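Local coordinates for malate synthase (Haloferax volcanii, PDB 3OYZ), which catalyses the magnesium-dependent condensation of acetyl-CoA with glyoxylate and the hydrolysis of the malyl-CoA intermediate to malate and CoA in the glyoxylate cycle, at residues 82-87 with 120-125; 211-216 with 251-256; 361-366 with 384-389. All coordinates share one frame; numbering follows the deposited sequence.

Contact 1. Residues 82-87 with 120-125; sequences HPRMVW and VIPEVG. With ACO (acetyl coenzyme *a), chain B; PYR (pyruvic acid), chain C.
W87 lays its indole over I121. Methyl CG2 of I121 sits 3.6 Å from the centroid of the five-membered ring, 22° off the ring normal, a CH-pi contact over one face. CG anti to the backbone N (chi1 -176°) carries the W87 ring over this methyl. CB of W87 packs separately on CD of P122 at 3.7 Å. NE1 hydrogen-bonds D129. V120 points at the other segment too. Its two methyls meet different residues: CG1 lies 3.9 Å from CD of R84 and CG2 lies 3.5 Å from O of H82. Backbone bonds flank R84 at this point: V120 N gives to P83 O (3.0 Å) and M85 N to V120 O. The bridge sets R84, just past strand 80-81, against strand 118-121, where the edges of the eight-stranded parallel sheet meet and the TIM barrel closes. R84 runs from here into the active site. Its chain bends at chi3 (78°), and the guanidinium meets both ligands at its edge, in plane. NH1 donates to O3 of pyruvate at 2.8 Å and NH2 to the thioester O of acetyl-CoA at 2.9 Å. D49 and E51 form salt bridges with NH2.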
loop_
_atom_site.group_PDB
_atom_site.type_symbol
_atom_site.label_atom_id
_atom_site.label_comp_id
_atom_site.label_asym_id
_atom_site.label_seq_id
_atom_site.Cartn_x
_atom_site.Cartn_y
_atom_site.Cartn_z
ATOM N N HIS A 82 -15.437 -4.523 26.137
ATOM C CA HIS A 82 -15.542 -3.241 25.392
ATOM C C HIS A 82 -16.729 -3.411 24.492
ATOM O O HIS A 82 -16.558 -3.854 23.365
ATOM C CB HIS A 82 -14.267 -3.142 24.496
ATOM C CG HIS A 82 -12.982 -2.942 25.244
ATOM N ND1 HIS A 82 -12.386 -1.705 25.392
ATOM C CD2 HIS A 82 -12.107 -3.845 25.760
ATOM C CE1 HIS A 82 -11.249 -1.843 26.047
ATOM N NE2 HIS A 82 -11.035 -3.140 26.242
ATOM N N PRO A 83 -17.968 -3.027 24.885
ATOM C CA PRO A 83 -19.095 -3.219 23.999
ATOM C C PRO A 83 -19.130 -2.307 22.741
ATOM O O PRO A 83 -18.637 -1.162 22.816
ATOM C CB PRO A 83 -20.290 -2.778 24.883
ATOM C CG PRO A 83 -19.886 -2.966 26.251
ATOM C CD PRO A 83 -18.389 -2.572 26.223
ATOM N N ARG A 84 -19.669 -2.772 21.628
ATOM C CA ARG A 84 -19.774 -1.938 20.420
ATOM C C ARG A 84 -21.128 -1.232 20.425
ATOM O O ARG A 84 -22.173 -1.904 20.439
ATOM C CB ARG A 84 -19.559 -2.750 19.124
ATOM C CG ARG A 84 -19.755 -1.886 17.805
ATOM C CD ARG A 84 -19.012 -2.447 16.635
ATOM N NE ARG A 84 -19.718 -3.593 16.042
ATOM C CZ ARG A 84 -19.531 -4.065 14.818
ATOM N NH1 ARG A 84 -18.672 -3.533 13.913
ATOM N NH2 ARG A 84 -20.294 -5.066 14.442
ATOM N N MET A 85 -21.098 0.105 20.324
ATOM C CA MET A 85 -22.268 0.956 20.227
ATOM C C MET A 85 -22.565 1.272 18.755
ATOM O O MET A 85 -21.694 1.153 17.862
ATOM C CB MET A 85 -21.986 2.252 21.011
ATOM C CG MET A 85 -21.516 1.907 22.411
ATOM S SD MET A 85 -22.951 1.547 23.529
ATOM C CE MET A 85 -23.070 -0.213 23.269
ATOM N N VAL A 86 -23.740 1.826 18.493
ATOM C CA VAL A 86 -23.958 2.254 17.104
ATOM C C VAL A 86 -23.276 3.616 16.860
ATOM O O VAL A 86 -23.044 4.339 17.826
ATOM C CB VAL A 86 -25.442 2.343 16.685
ATOM C CG1 VAL A 86 -26.069 0.939 16.729
ATOM C CG2 VAL A 86 -26.222 3.287 17.609
ATOM N N TRP A 87 -22.889 3.881 15.623
ATOM C CA TRP A 87 -22.296 5.189 15.236
ATOM C C TRP A 87 -22.299 5.296 13.727
ATOM O O TRP A 87 -22.271 4.311 12.980
ATOM C CB TRP A 87 -20.852 5.308 15.767
ATOM C CG TRP A 87 -20.152 6.632 15.518
ATOM C CD1 TRP A 87 -19.390 6.989 14.405
ATOM C CD2 TRP A 87 -20.156 7.768 16.400
ATOM N NE1 TRP A 87 -18.924 8.285 14.584
ATOM C CE2 TRP A 87 -19.345 8.763 15.796
ATOM C CE3 TRP A 87 -20.726 8.010 17.659
ATOM C CZ2 TRP A 87 -19.117 10.000 16.393
ATOM C CZ3 TRP A 87 -20.505 9.244 18.280
ATOM C CH2 TRP A 87 -19.803 10.256 17.567
ATOM N N VAL A 120 -16.399 0.390 21.624
ATOM C CA VAL A 120 -15.919 0.223 20.275
ATOM C C VAL A 120 -16.934 1.006 19.433
ATOM O O VAL A 120 -18.166 0.874 19.613
ATOM C CB VAL A 120 -15.893 -1.253 19.843
ATOM C CG1 VAL A 120 -15.629 -1.353 18.324
ATOM C CG2 VAL A 120 -14.949 -2.132 20.714
ATOM N N ILE A 121 -16.393 1.896 18.581
ATOM C CA ILE A 121 -17.134 2.783 17.692
ATOM C C ILE A 121 -16.915 2.430 16.227
ATOM O O ILE A 121 -15.798 2.530 15.645
ATOM C CB ILE A 121 -16.742 4.298 17.993
ATOM C CG1 ILE A 121 -16.743 4.583 19.498
ATOM C CG2 ILE A 121 -17.560 5.359 17.204
ATOM C CD1 ILE A 121 -18.127 4.376 20.238
ATOM N N PRO A 122 -18.037 2.079 15.591
ATOM C CA PRO A 122 -17.978 1.669 14.230
ATOM C C PRO A 122 -18.166 2.889 13.306
ATOM O O PRO A 122 -18.599 3.945 13.710
ATOM C CB PRO A 122 -19.209 0.769 14.117
ATOM C CG PRO A 122 -20.243 1.573 14.930
ATOM C CD PRO A 122 -19.395 1.879 16.160
ATOM N N GLU A 123 -17.866 2.702 12.043
ATOM C CA GLU A 123 -18.198 3.602 10.936
ATOM C C GLU A 123 -17.605 5.043 11.068
ATOM O O GLU A 123 -18.258 5.972 10.591
ATOM C CB GLU A 123 -19.733 3.652 10.754
ATOM C CG GLU A 123 -20.377 2.341 10.322
ATOM C CD GLU A 123 -20.146 2.069 8.860
ATOM O OE1 GLU A 123 -20.714 1.090 8.386
ATOM O OE2 GLU A 123 -19.344 2.732 8.157
ATOM N N VAL A 124 -16.480 5.223 11.758
ATOM C CA VAL A 124 -15.902 6.550 11.967
ATOM C C VAL A 124 -15.448 7.057 10.551
ATOM O O VAL A 124 -15.309 6.262 9.604
ATOM C CB VAL A 124 -14.795 6.515 13.030
ATOM C CG1 VAL A 124 -15.353 6.141 14.478
ATOM C CG2 VAL A 124 -13.645 5.588 12.603
ATOM N N GLY A 125 -15.296 8.363 10.397
ATOM C CA GLY A 125 -14.885 8.967 9.118
ATOM C C GLY A 125 -13.522 9.607 9.315
ATOM O O GLY A 125 -12.630 8.929 9.844
HETATM N N1A ACO B . -21.247 -15.235 20.959
HETATM C C2A ACO B . -21.728 -16.060 21.910
HETATM N N3A ACO B . -22.033 -17.338 21.625
HETATM C C4A ACO B . -21.904 -17.871 20.383
HETATM C C5A ACO B . -21.376 -16.989 19.320
HETATM C C6A ACO B . -21.077 -15.586 19.664
HETATM N N6A ACO B . -20.641 -14.797 18.646
HETATM N N7A ACO B . -21.330 -17.701 18.187
HETATM C C8A ACO B . -21.808 -18.934 18.481
HETATM N N9A ACO B . -22.098 -19.051 19.784
HETATM C C1B ACO B . -22.618 -20.310 20.409
HETATM C C2B ACO B . -23.584 -20.954 19.423
HETATM O O2B ACO B . -24.878 -20.381 19.607
HETATM C C3B ACO B . -23.496 -22.426 19.772
HETATM O O3B ACO B . -24.295 -22.514 20.956
HETATM P P3B ACO B . -25.040 -23.868 21.528
HETATM O O7A ACO B . -24.073 -24.207 22.651
HETATM O O8A ACO B . -25.041 -24.742 20.291
HETATM O O9A ACO B . -26.435 -23.460 21.948
HETATM C C4B ACO B . -22.026 -22.582 20.126
HETATM O O4B ACO B . -21.600 -21.305 20.622
HETATM C C5B ACO B . -21.181 -22.908 18.901
HETATM O O5B ACO B . -21.716 -22.151 17.814
HETATM P P1A ACO B . -21.299 -22.427 16.289
HETATM O O1A ACO B . -21.773 -23.731 15.734
HETATM O O2A ACO B . -19.806 -22.267 16.287
HETATM O O3A ACO B . -21.912 -21.293 15.339
HETATM P P2A ACO B . -23.465 -21.251 14.947
HETATM O O4A ACO B . -24.052 -21.534 16.292
HETATM O O5A ACO B . -23.609 -21.940 13.606
HETATM O O6A ACO B . -23.805 -19.708 14.559
HETATM C CBP ACO B . -23.333 -17.407 13.828
HETATM C CCP ACO B . -23.063 -18.904 13.629
HETATM C CDP ACO B . -24.816 -17.092 13.642
HETATM C CEP ACO B . -22.570 -16.673 12.732
HETATM C CAP ACO B . -22.947 -16.917 15.228
HETATM O OAP ACO B . -21.650 -17.454 15.449
HETATM C C9P ACO B . -22.866 -15.410 15.363
HETATM O O9P ACO B . -23.900 -14.734 15.366
HETATM N N8P ACO B . -21.632 -14.883 15.443
HETATM C C7P ACO B . -21.481 -13.441 15.589
HETATM C C6P ACO B . -21.781 -12.658 14.301
HETATM C C5P ACO B . -21.306 -11.243 14.578
HETATM O O5P ACO B . -20.796 -10.971 15.663
HETATM N N4P ACO B . -21.432 -10.386 13.565
HETATM C C3P ACO B . -21.002 -8.999 13.601
HETATM C C2P ACO B . -19.476 -8.877 13.647
HETATM S S1P ACO B . -19.114 -8.849 11.916
HETATM C C ACO B . -19.406 -7.309 11.300
HETATM O O ACO B . -20.069 -6.470 11.877
HETATM C CH3 ACO B . -18.846 -7.016 9.942
HETATM C C PYR C . -17.318 -4.935 9.182
HETATM O O PYR C . -17.990 -3.994 8.637
HETATM O OXT PYR C . -16.454 -5.641 8.544
HETATM C CA PYR C . -17.455 -5.081 10.563
HETATM O O3 PYR C . -18.233 -4.278 11.233
HETATM C CB PYR C . -16.651 -6.096 11.288
#

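Contact 2. Residues 211-216 with 251-256; sequences ELRHNT and KGMLGI. With K (potassium ion), chain F.
Helix 210-223 and the turn leading into strand 255-258 meet without a backbone hydrogen bond, their nearest CA atoms, those of H214 and K251, being 5.9 Å apart. This is packing on the outside of the TIM barrel, between one helix and the loop that ends the next one. G252 follows helix 238-249 in a Schellman motif, with positive phi (84°). A side chain at this position would run into the carbonyl O of K251.

K251, R213 and M253 carry the contact. The thioether SD of M253 lies against the aliphatic part of R213, 3.9 Å from CG, and the two side chains cross at about a right angle. M253 is extended through chi1 and chi2 and bends only at chi3. That bend sets CE against the carbonyl O of R213 and CB of T216, 3.7 Å from CB of T216. OG1 of T216 is hydrogen-bonded to D188 on strand 183-188.

K251 reaches R213 from the other segment. In one of its two modelled conformers, CE rests over one face of the guanidinium, 3.7 Å from NH1 of R213. In that conformer the charged ends, NH1 of R213 and NZ of K251, are 4.1 Å apart. Both then form salt bridges with D247, which probably offsets their repulsion. R213 NH1 also bonds N248.

The contact borders a subunit interface. H214 NE2 hydrogen-bonds E163 of the second subunit. A potassium ion lies there as well, bound by S217, S221 and M197 O of the second subunit, and the carbonyl O of G252 reaches it at 2.9 Å.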
loop_
_atom_site.group_PDB
_atom_site.type_symbol
_atom_site.label_atom_id
_atom_site.label_comp_id
_atom_site.label_asym_id
_atom_site.label_seq_id
_atom_site.Cartn_x
_atom_site.Cartn_y
_atom_site.Cartn_z
ATOM N N GLU A 211 -3.317 -3.827 1.669
ATOM C CA GLU A 211 -2.901 -2.445 1.999
ATOM C C GLU A 211 -3.651 -1.838 3.158
ATOM O O GLU A 211 -3.042 -1.122 3.971
ATOM C CB GLU A 211 -3.022 -1.459 0.820
ATOM C CG GLU A 211 -2.221 -1.905 -0.416
ATOM C CD GLU A 211 -2.960 -2.901 -1.323
ATOM O OE1 GLU A 211 -4.085 -3.382 -0.968
ATOM O OE2 GLU A 211 -2.377 -3.251 -2.380
ATOM N N LEU A 212 -4.942 -2.150 3.270
ATOM C CA LEU A 212 -5.673 -1.677 4.437
ATOM C C LEU A 212 -5.029 -2.177 5.726
ATOM O O LEU A 212 -4.884 -1.419 6.662
ATOM C CB LEU A 212 -7.146 -2.083 4.396
ATOM C CG LEU A 212 -7.957 -1.785 5.638
ATOM C CD1 LEU A 212 -8.051 -0.304 6.084
ATOM C CD2 LEU A 212 -9.319 -2.511 5.653
ATOM N N ARG A 213 -4.671 -3.456 5.755
ATOM C CA ARG A 213 -4.117 -4.083 6.937
ATOM C C ARG A 213 -2.720 -3.554 7.205
ATOM O O ARG A 213 -2.440 -3.202 8.350
ATOM C CB ARG A 213 -4.114 -5.615 6.706
ATOM C CG ARG A 213 -5.520 -6.248 6.714
ATOM C CD ARG A 213 -5.377 -7.795 6.673
ATOM N NE ARG A 213 -5.243 -8.231 5.295
ATOM C CZ ARG A 213 -4.408 -9.136 4.798
ATOM N NH1 ARG A 213 -3.567 -9.864 5.539
ATOM N NH2 ARG A 213 -4.522 -9.376 3.500
ATOM N N HIS A 214 -1.932 -3.359 6.141
ATOM C CA HIS A 214 -0.672 -2.655 6.264
ATOM C C HIS A 214 -0.824 -1.270 6.914
ATOM O O HIS A 214 -0.131 -0.946 7.892
ATOM C CB HIS A 214 0.097 -2.500 4.946
ATOM C CG HIS A 214 1.355 -1.695 5.092
ATOM N ND1 HIS A 214 2.571 -2.273 5.435
ATOM C CD2 HIS A 214 1.584 -0.366 5.000
ATOM C CE1 HIS A 214 3.506 -1.336 5.438
ATOM N NE2 HIS A 214 2.932 -0.164 5.221
ATOM N N ASN A 215 -1.708 -0.462 6.361
ATOM C CA ASN A 215 -1.958 0.895 6.906
ATOM C C ASN A 215 -2.523 0.970 8.318
ATOM O O ASN A 215 -2.156 1.895 9.045
ATOM C CB ASN A 215 -2.861 1.656 5.934
ATOM C CG ASN A 215 -2.194 1.814 4.550
ATOM O OD1 ASN A 215 -0.979 1.571 4.367
ATOM N ND2 ASN A 215 -3.031 1.985 3.549
ATOM N N THR A 216 -3.315 -0.042 8.721
ATOM C CA THR A 216 -3.907 -0.051 10.071
ATOM C C THR A 216 -2.809 -0.505 11.044
ATOM O O THR A 216 -2.589 0.095 12.065
ATOM C CB THR A 216 -5.025 -1.059 10.100
ATOM O OG1 THR A 216 -5.951 -0.607 9.084
ATOM C CG2 THR A 216 -5.687 -1.038 11.563
ATOM N N LYS A 251 2.449 -8.639 8.785
ATOM C CA LYS A 251 2.215 -7.192 8.620
ATOM C C LYS A 251 2.271 -6.509 9.985
ATOM O O LYS A 251 2.144 -5.298 10.077
ATOM C CB LYS A 251 0.826 -6.924 8.010
ATOM C CG LYS A 251 0.596 -7.578 6.633
ATOM C CD LYS A 251 -0.781 -7.267 6.070
ATOM C CE LYS A 251 -0.889 -7.494 4.567
ATOM N NZ LYS A 251 -0.011 -8.520 3.946
ATOM N N GLY A 252 2.438 -7.272 11.068
ATOM C CA GLY A 252 2.442 -6.674 12.408
ATOM C C GLY A 252 1.030 -6.491 12.968
ATOM O O GLY A 252 0.796 -5.760 13.930
ATOM N N MET A 253 0.050 -7.118 12.343
ATOM C CA MET A 253 -1.318 -7.080 12.859
ATOM C C MET A 253 -1.582 -8.397 13.608
ATOM O O MET A 253 -1.838 -9.434 13.009
ATOM C CB MET A 253 -2.294 -6.898 11.698
ATOM C CG MET A 253 -3.775 -6.862 12.050
ATOM S SD MET A 253 -4.720 -6.443 10.512
ATOM C CE MET A 253 -4.670 -4.687 10.881
ATOM N N LEU A 254 -1.419 -8.382 14.922
ATOM C CA LEU A 254 -1.268 -9.669 15.641
ATOM C C LEU A 254 -2.590 -10.102 16.232
ATOM O O LEU A 254 -2.664 -11.175 16.838
ATOM C CB LEU A 254 -0.210 -9.534 16.744
ATOM C CG LEU A 254 1.184 -9.063 16.324
ATOM C CD1 LEU A 254 2.210 -8.980 17.479
ATOM C CD2 LEU A 254 1.807 -9.831 15.128
ATOM N N GLY A 255 -3.626 -9.274 16.153
ATOM C CA GLY A 255 -4.946 -9.645 16.649
ATOM C C GLY A 255 -5.939 -9.840 15.532
ATOM O O GLY A 255 -5.746 -9.287 14.436
ATOM N N ILE A 256 -7.020 -10.573 15.779
ATOM C CA ILE A 256 -7.985 -10.792 14.712
ATOM C C ILE A 256 -9.365 -10.850 15.308
ATOM O O ILE A 256 -9.493 -11.210 16.459
ATOM C CB ILE A 256 -7.684 -12.022 13.777
ATOM C CG1 ILE A 256 -8.625 -12.058 12.558
ATOM C CG2 ILE A 256 -7.739 -13.357 14.646
ATOM C CD1 ILE A 256 -8.159 -12.965 11.397
HETATM K K K F . 1.616 -2.947 14.215
#

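Contact 3. Residues 361-366 with 384-389; sequences RGAIAM and DRMWDE. With ACO (acetyl coenzyme *a), chain B.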
loop_
_atom_site.group_PDB
_atom_site.type_symbol
_atom_site.label_atom_id
_atom_site.label_comp_id
_atom_site.label_asym_id
_atom_site.label_seq_id
_atom_site.Cartn_x
_atom_site.Cartn_y
_atom_site.Cartn_z
ATOM N N ARG A 361 -33.190 -11.348 13.770
ATOM C CA ARG A 361 -31.818 -11.870 13.781
ATOM C C ARG A 361 -30.826 -10.987 13.003
ATOM O O ARG A 361 -30.964 -10.744 11.803
ATOM C CB ARG A 361 -31.734 -13.356 13.362
ATOM C CG ARG A 361 -31.299 -14.320 14.499
ATOM C CD ARG A 361 -30.827 -15.681 13.986
ATOM N NE ARG A 361 -31.709 -16.235 12.949
ATOM C CZ ARG A 361 -31.400 -17.255 12.144
ATOM N NH1 ARG A 361 -30.220 -17.857 12.232
ATOM N NH2 ARG A 361 -32.267 -17.668 11.226
ATOM N N GLY A 362 -29.811 -10.506 13.712
ATOM C CA GLY A 362 -28.784 -9.672 13.103
ATOM C C GLY A 362 -27.740 -10.403 12.275
ATOM O O GLY A 362 -27.368 -9.925 11.199
ATOM N N ALA A 363 -27.230 -11.513 12.804
ATOM C CA ALA A 363 -26.255 -12.361 12.116
ATOM C C ALA A 363 -26.722 -13.819 11.930
ATOM O O ALA A 363 -27.253 -14.439 12.867
ATOM C CB ALA A 363 -24.896 -12.308 12.835
ATOM N N ILE A 364 -26.481 -14.357 10.733
ATOM C CA ILE A 364 -26.930 -15.706 10.337
ATOM C C ILE A 364 -25.829 -16.370 9.523
ATOM O O ILE A 364 -25.045 -15.684 8.853
ATOM C CB ILE A 364 -28.244 -15.656 9.520
ATOM C CG1 ILE A 364 -28.047 -15.014 8.133
ATOM C CG2 ILE A 364 -29.317 -14.906 10.320
ATOM C CD1 ILE A 364 -29.203 -15.207 7.139
ATOM N N ALA A 365 -25.740 -17.693 9.599
ATOM C CA ALA A 365 -24.846 -18.420 8.701
ATOM C C ALA A 365 -25.692 -18.708 7.456
ATOM O O ALA A 365 -26.769 -19.291 7.578
ATOM C CB ALA A 365 -24.279 -19.708 9.366
ATOM N N MET A 366 -25.287 -18.218 6.287
ATOM C CA MET A 366 -25.996 -18.516 5.048
ATOM C C MET A 366 -25.233 -19.596 4.292
ATOM O O MET A 366 -24.007 -19.695 4.427
ATOM C CB MET A 366 -26.147 -17.278 4.181
ATOM C CG MET A 366 -27.123 -17.447 3.037
ATOM S SD MET A 366 -27.304 -15.804 2.321
ATOM C CE MET A 366 -28.368 -14.993 3.521
ATOM N N ASP A 384 -20.530 -22.445 4.335
ATOM C CA ASP A 384 -21.177 -21.508 5.282
ATOM C C ASP A 384 -20.475 -20.143 5.295
ATOM O O ASP A 384 -19.254 -20.069 5.341
ATOM C CB ASP A 384 -21.157 -22.005 6.741
ATOM C CG ASP A 384 -22.190 -23.086 7.048
ATOM O OD1 ASP A 384 -22.726 -23.746 6.125
ATOM O OD2 ASP A 384 -22.428 -23.289 8.259
ATOM N N ARG A 385 -21.237 -19.057 5.316
ATOM C CA ARG A 385 -20.656 -17.717 5.480
ATOM C C ARG A 385 -21.554 -16.920 6.420
ATOM O O ARG A 385 -22.785 -16.945 6.243
ATOM C CB ARG A 385 -20.592 -17.028 4.123
ATOM C CG ARG A 385 -19.836 -15.712 4.161
ATOM C CD ARG A 385 -20.175 -14.862 2.949
ATOM N NE ARG A 385 -19.420 -13.609 3.065
ATOM C CZ ARG A 385 -19.262 -12.734 2.078
ATOM N NH1 ARG A 385 -19.806 -12.978 0.899
ATOM N NH2 ARG A 385 -18.595 -11.611 2.283
ATOM N N MET A 386 -20.957 -16.275 7.430
ATOM C CA MET A 386 -21.664 -15.313 8.301
ATOM C C MET A 386 -22.137 -14.114 7.471
ATOM O O MET A 386 -21.335 -13.506 6.739
ATOM C CB MET A 386 -20.776 -14.905 9.483
ATOM C CG MET A 386 -21.426 -14.080 10.626
ATOM S SD MET A 386 -21.647 -12.290 10.314
ATOM C CE MET A 386 -19.938 -11.803 9.929
ATOM N N TRP A 387 -23.445 -13.850 7.513
ATOM C CA TRP A 387 -24.108 -12.685 6.935
ATOM C C TRP A 387 -24.685 -11.766 8.016
ATOM O O TRP A 387 -25.297 -12.221 9.011
ATOM C CB TRP A 387 -25.262 -13.015 5.982
ATOM C CG TRP A 387 -24.795 -13.349 4.597
ATOM C CD1 TRP A 387 -23.992 -14.385 4.266
ATOM C CD2 TRP A 387 -25.143 -12.699 3.366
ATOM N NE1 TRP A 387 -23.795 -14.419 2.902
ATOM C CE2 TRP A 387 -24.456 -13.364 2.336
ATOM C CE3 TRP A 387 -25.899 -11.566 3.037
ATOM C CZ2 TRP A 387 -24.541 -12.969 0.998
ATOM C CZ3 TRP A 387 -25.991 -11.192 1.710
ATOM C CH2 TRP A 387 -25.312 -11.883 0.710
ATOM N N ASP A 388 -24.442 -10.471 7.794
ATOM C CA ASP A 388 -25.134 -9.400 8.475
ATOM C C ASP A 388 -25.344 -8.218 7.530
ATOM O O ASP A 388 -25.111 -8.355 6.322
ATOM C CB ASP A 388 -24.488 -9.084 9.824
ATOM C CG ASP A 388 -23.067 -8.541 9.726
ATOM O OD1 ASP A 388 -22.631 -8.008 8.679
ATOM O OD2 ASP A 388 -22.397 -8.581 10.784
ATOM N N GLU A 389 -25.838 -7.107 8.080
ATOM C CA GLU A 389 -26.284 -5.931 7.329
ATOM C C GLU A 389 -25.133 -5.422 6.442
ATOM O O GLU A 389 -25.363 -5.073 5.294
ATOM C CB GLU A 389 -26.759 -4.839 8.298
ATOM C CG GLU A 389 -27.131 -3.503 7.661
ATOM C CD GLU A 389 -28.329 -3.580 6.717
ATOM O OE1 GLU A 389 -29.060 -4.584 6.701
ATOM O OE2 GLU A 389 -28.572 -2.620 5.973
HETATM N N1A ACO B . -21.247 -15.235 20.959
HETATM C C2A ACO B . -21.728 -16.060 21.910
HETATM N N3A ACO B . -22.033 -17.338 21.625
HETATM C C4A ACO B . -21.904 -17.871 20.383
HETATM C C5A ACO B . -21.376 -16.989 19.320
HETATM C C6A ACO B . -21.077 -15.586 19.664
HETATM N N6A ACO B . -20.641 -14.797 18.646
HETATM N N7A ACO B . -21.330 -17.701 18.187
HETATM C C8A ACO B . -21.808 -18.934 18.481
HETATM N N9A ACO B . -22.098 -19.051 19.784
HETATM C C1B ACO B . -22.618 -20.310 20.409
HETATM C C2B ACO B . -23.584 -20.954 19.423
HETATM O O2B ACO B . -24.878 -20.381 19.607
HETATM C C3B ACO B . -23.496 -22.426 19.772
HETATM O O3B ACO B . -24.295 -22.514 20.956
HETATM P P3B ACO B . -25.040 -23.868 21.528
HETATM O O7A ACO B . -24.073 -24.207 22.651
HETATM O O8A ACO B . -25.041 -24.742 20.291
HETATM O O9A ACO B . -26.435 -23.460 21.948
HETATM C C4B ACO B . -22.026 -22.582 20.126
HETATM O O4B ACO B . -21.600 -21.305 20.622
HETATM C C5B ACO B . -21.181 -22.908 18.901
HETATM O O5B ACO B . -21.716 -22.151 17.814
HETATM P P1A ACO B . -21.299 -22.427 16.289
HETATM O O1A ACO B . -21.773 -23.731 15.734
HETATM O O2A ACO B . -19.806 -22.267 16.287
HETATM O O3A ACO B . -21.912 -21.293 15.339
HETATM P P2A ACO B . -23.465 -21.251 14.947
HETATM O O4A ACO B . -24.052 -21.534 16.292
HETATM O O5A ACO B . -23.609 -21.940 13.606
HETATM O O6A ACO B . -23.805 -19.708 14.559
HETATM C CBP ACO B . -23.333 -17.407 13.828
HETATM C CCP ACO B . -23.063 -18.904 13.629
HETATM C CDP ACO B . -24.816 -17.092 13.642
HETATM C CEP ACO B . -22.570 -16.673 12.732
HETATM C CAP ACO B . -22.947 -16.917 15.228
HETATM O OAP ACO B . -21.650 -17.454 15.449
HETATM C C9P ACO B . -22.866 -15.410 15.363
HETATM O O9P ACO B . -23.900 -14.734 15.366
HETATM N N8P ACO B . -21.632 -14.883 15.443
HETATM C C7P ACO B . -21.481 -13.441 15.589
HETATM C C6P ACO B . -21.781 -12.658 14.301
HETATM C C5P ACO B . -21.306 -11.243 14.578
HETATM O O5P ACO B . -20.796 -10.971 15.663
HETATM N N4P ACO B . -21.432 -10.386 13.565
HETATM C C3P ACO B . -21.002 -8.999 13.601
HETATM C C2P ACO B . -19.476 -8.877 13.647
HETATM S S1P ACO B . -19.114 -8.849 11.916
HETATM C C ACO B . -19.406 -7.309 11.300
HETATM O O ACO B . -20.069 -6.470 11.877
HETATM C CH3 ACO B . -18.846 -7.016 9.942
HETATM O O HOH W 1 -27.025 -7.027 10.892
#
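Four backbone hydrogen bonds tie I364 to W387 and M366 to R385. W387 N gives to I364 O at 2.8 Å, an almost straight bond (179°) pointing nearly along the C=O axis. I364 N returns one to W387 O. M366 N meets R385 O at 2.8 Å, and R385 N bonds M366 O. Past the strand end, a water bridges G362 O and E389 N. The strands form an antiparallel two-stranded sheet, 364-369 with 382-387, beside the barrel. On one face M366 lies over the W387 indole in a Met-aromatic contact. SD is 3.8 Å from the centroid of the five-membered ring. CG anti to the backbone N (chi1 -167°) and the bend at chi3 put SD and CE over the ring; CB of M366 lies 3.6 Å from W387 CD1. A serine in place of W387 would probably leave the M366 thioether without its ring and open a gap toward helix 343-358. M386, on the face shared with A365, and A363, just before the strand, meet acetyl-CoA: A363 CB touches C6P at 3.5 Å and M386 CG touches CEP at 3.5 Å. D388, the predicted proton acceptor, N-caps helix 389-395. Its OD2 approaches C3P of acetyl-CoA at 3.2 Å.

In the fold
Contacts 1 and 3 both touch acetyl-CoA but not each other. Their centres are about 19 Å apart and their nearest atoms about 5 Å. R84 and D388 approach the thioester from the two contacts, D388 from the end of strand 382-387. The side chain of R84 is about 4 Å from the magnesium ion and that of D388 about 6 Å. Acetyl-CoA therefore touches both the barrel and the region of the two-stranded sheet. Contact 2 lies away from this site. The side chain of R213 is about 11 Å from the bound pyruvic acid (PYR), a ligand in the glyoxylate site. Contacts 1 and 2 both reach the barrel sheet, centres about 19 Å apart. Contacts 2 and 3 sit on opposite sides of the chain's centre.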